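Local coordinates for sugar fermentation stimulation protein homolog (Pyrococcus furiosus, PDB 4DA2) that probably binds DNA and holds calcium ions in a nuclease-like PD-(D/E)xK domain, at residues A[36-41]-A[79-84]. The protein carries 1 engineered substitution. Numbering follows the deposited sequence.
Sequences LITNTG and IDTRLQ
At the N-terminus of helix 81-93, the capped first turn receives the loop that leaves strand 31-36: Thr-81 N donates to Thr-38 O over 2.9 Å, almost straight (167° at the hydrogen). One residue on, Asn-39 ND2 gives a 2.7 Å bond to Ile-79 O, meeting a lone pair in the carbonyl plane, with Ile-79 O nearly in the plane of the Asn-39 amide. The other end of that amide, OD1, accepts from Gly-41 N and closes an Asx turn, so both ends fix its rotation; CG anti to the backbone N (chi1 -167°) carries it across to Ile-79. With an alanine in place of Asn-39, Ile-79 O would probably lose this donor and the turn at Gly-41 its side-chain acceptor. The contact joins the OB domain to the start of the PD-(D/E)xK domain, one of whose bound calcium ions lies about 6 Å from the Thr-81 side chain. Asp-80 is the N-cap, its OD2 taking Leu-83 N at 2.8 Å on the anti lone pair. Its OD1 faces Thr-38 CB at 3.4 Å and accepts from two waters, one bound by Thr-38 N, the other beside Thr-38 OG1. The extended Arg-82 lays one guanidinium face over Thr-38 OG1, while Leu-36 CD2 approaches NH1 at 3.7 Å.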
loop_
_atom_site.group_PDB
_atom_site.type_symbol
_atom_site.label_atom_id
_atom_site.label_comp_id
_atom_site.label_asym_id
_atom_site.label_seq_id
_atom_site.Cartn_x
_atom_site.Cartn_y
_atom_site.Cartn_z
ATOM N N LEU A 36 -3.210 6.201 -15.319
ATOM C CA LEU A 36 -3.549 4.951 -14.676
ATOM C C LEU A 36 -3.674 5.127 -13.163
ATOM O O LEU A 36 -2.885 5.818 -12.548
ATOM C CB LEU A 36 -2.443 3.931 -14.951
ATOM C CG LEU A 36 -2.865 2.473 -14.925
ATOM C CD1 LEU A 36 -3.769 2.170 -16.117
ATOM C CD2 LEU A 36 -1.637 1.553 -14.934
ATOM N N ILE A 37 -4.676 4.483 -12.581
ATOM C CA ILE A 37 -4.836 4.443 -11.136
ATOM C C ILE A 37 -4.724 2.962 -10.725
ATOM O O ILE A 37 -5.484 2.104 -11.199
ATOM C CB ILE A 37 -6.218 5.031 -10.700
ATOM C CG1 ILE A 37 -6.293 6.540 -10.959
ATOM C CG2 ILE A 37 -6.514 4.682 -9.209
ATOM C CD1 ILE A 37 -7.730 7.101 -10.958
ATOM N N THR A 38 -3.757 2.646 -9.862
ATOM C CA THR A 38 -3.625 1.284 -9.384
ATOM C C THR A 38 -3.915 1.330 -7.881
ATOM O O THR A 38 -3.016 1.335 -7.040
ATOM C CB THR A 38 -2.209 0.717 -9.687
ATOM O OG1 THR A 38 -1.920 0.933 -11.077
ATOM C CG2 THR A 38 -2.115 -0.777 -9.389
ATOM N N ASN A 39 -5.190 1.430 -7.559
ATOM C CA ASN A 39 -5.676 1.381 -6.177
ATOM C C ASN A 39 -7.202 1.225 -6.267
ATOM O O ASN A 39 -7.882 2.071 -6.856
ATOM C CB ASN A 39 -5.271 2.642 -5.397
ATOM C CG ASN A 39 -5.462 2.514 -3.871
ATOM O OD1 ASN A 39 -6.500 2.046 -3.403
ATOM N ND2 ASN A 39 -4.457 2.970 -3.097
ATOM N N THR A 40 -7.716 0.135 -5.693
ATOM C CA THR A 40 -9.125 -0.231 -5.859
ATOM C C THR A 40 -9.990 0.463 -4.822
ATOM O O THR A 40 -11.218 0.339 -4.845
ATOM C CB THR A 40 -9.352 -1.761 -5.786
ATOM O OG1 THR A 40 -8.753 -2.280 -4.585
ATOM C CG2 THR A 40 -8.762 -2.457 -7.008
ATOM N N GLY A 41 -9.340 1.193 -3.917
ATOM C CA GLY A 41 -10.043 2.025 -2.934
ATOM C C GLY A 41 -10.828 3.182 -3.542
ATOM O O GLY A 41 -10.630 3.551 -4.708
ATOM N N ILE A 79 -0.545 6.691 -3.474
ATOM C CA ILE A 79 -1.719 5.825 -3.699
ATOM C C ILE A 79 -1.491 4.598 -4.558
ATOM O O ILE A 79 -2.286 3.649 -4.488
ATOM C CB ILE A 79 -2.915 6.626 -4.267
ATOM C CG1 ILE A 79 -2.633 7.118 -5.684
ATOM C CG2 ILE A 79 -3.286 7.754 -3.294
ATOM C CD1 ILE A 79 -3.871 7.093 -6.601
ATOM N N ASP A 80 -0.416 4.599 -5.359
ATOM C CA ASP A 80 -0.164 3.515 -6.311
ATOM C C ASP A 80 0.331 2.277 -5.565
ATOM O O ASP A 80 1.385 2.304 -4.912
ATOM C CB ASP A 80 0.860 3.942 -7.374
ATOM C CG ASP A 80 1.039 2.889 -8.480
ATOM O OD1 ASP A 80 0.366 2.991 -9.527
ATOM O OD2 ASP A 80 1.877 1.975 -8.304
ATOM N N THR A 81 -0.425 1.192 -5.664
ATOM C CA THR A 81 -0.074 -0.025 -4.910
ATOM C C THR A 81 1.175 -0.731 -5.449
ATOM O O THR A 81 1.880 -1.405 -4.688
ATOM C CB THR A 81 -1.260 -1.007 -4.783
ATOM O OG1 THR A 81 -1.626 -1.485 -6.086
ATOM C CG2 THR A 81 -2.447 -0.332 -4.097
ATOM N N ARG A 82 1.449 -0.563 -6.744
ATOM C CA ARG A 82 2.677 -1.065 -7.344
ATOM C C ARG A 82 3.919 -0.381 -6.771
ATOM O O ARG A 82 4.902 -1.076 -6.438
ATOM C CB ARG A 82 2.679 -0.940 -8.867
ATOM C CG ARG A 82 1.750 -1.860 -9.594
ATOM C CD ARG A 82 1.783 -1.524 -11.076
ATOM N NE ARG A 82 0.977 -2.432 -11.886
ATOM C CZ ARG A 82 0.541 -2.156 -13.112
ATOM N NH1 ARG A 82 0.817 -0.982 -13.673
ATOM N NH2 ARG A 82 -0.181 -3.052 -13.777
ATOM N N LEU A 83 3.873 0.947 -6.627
ATOM C CA LEU A 83 4.955 1.700 -6.053
ATOM C C LEU A 83 5.110 1.313 -4.578
ATOM O O LEU A 83 6.226 1.111 -4.108
ATOM C CB LEU A 83 4.716 3.216 -6.189
ATOM C CG LEU A 83 5.833 4.133 -5.697
ATOM C CD1 LEU A 83 7.241 3.695 -6.132
ATOM C CD2 LEU A 83 5.578 5.602 -6.132
ATOM N N GLN A 84 3.995 1.267 -3.854
ATOM C CA GLN A 84 4.019 0.803 -2.438
ATOM C C GLN A 84 4.727 -0.549 -2.346
ATOM O O GLN A 84 5.604 -0.743 -1.493
ATOM C CB GLN A 84 2.601 0.692 -1.883
ATOM C CG GLN A 84 1.924 2.024 -1.605
ATOM C CD GLN A 84 0.505 1.800 -1.060
ATOM O OE1 GLN A 84 0.168 0.685 -0.662
ATOM N NE2 GLN A 84 -0.295 2.841 -1.006
HETATM O O HOH W 1 -1.772 4.563 -9.167
HETATM O O HOH W 2 0.485 1.444 -11.567
#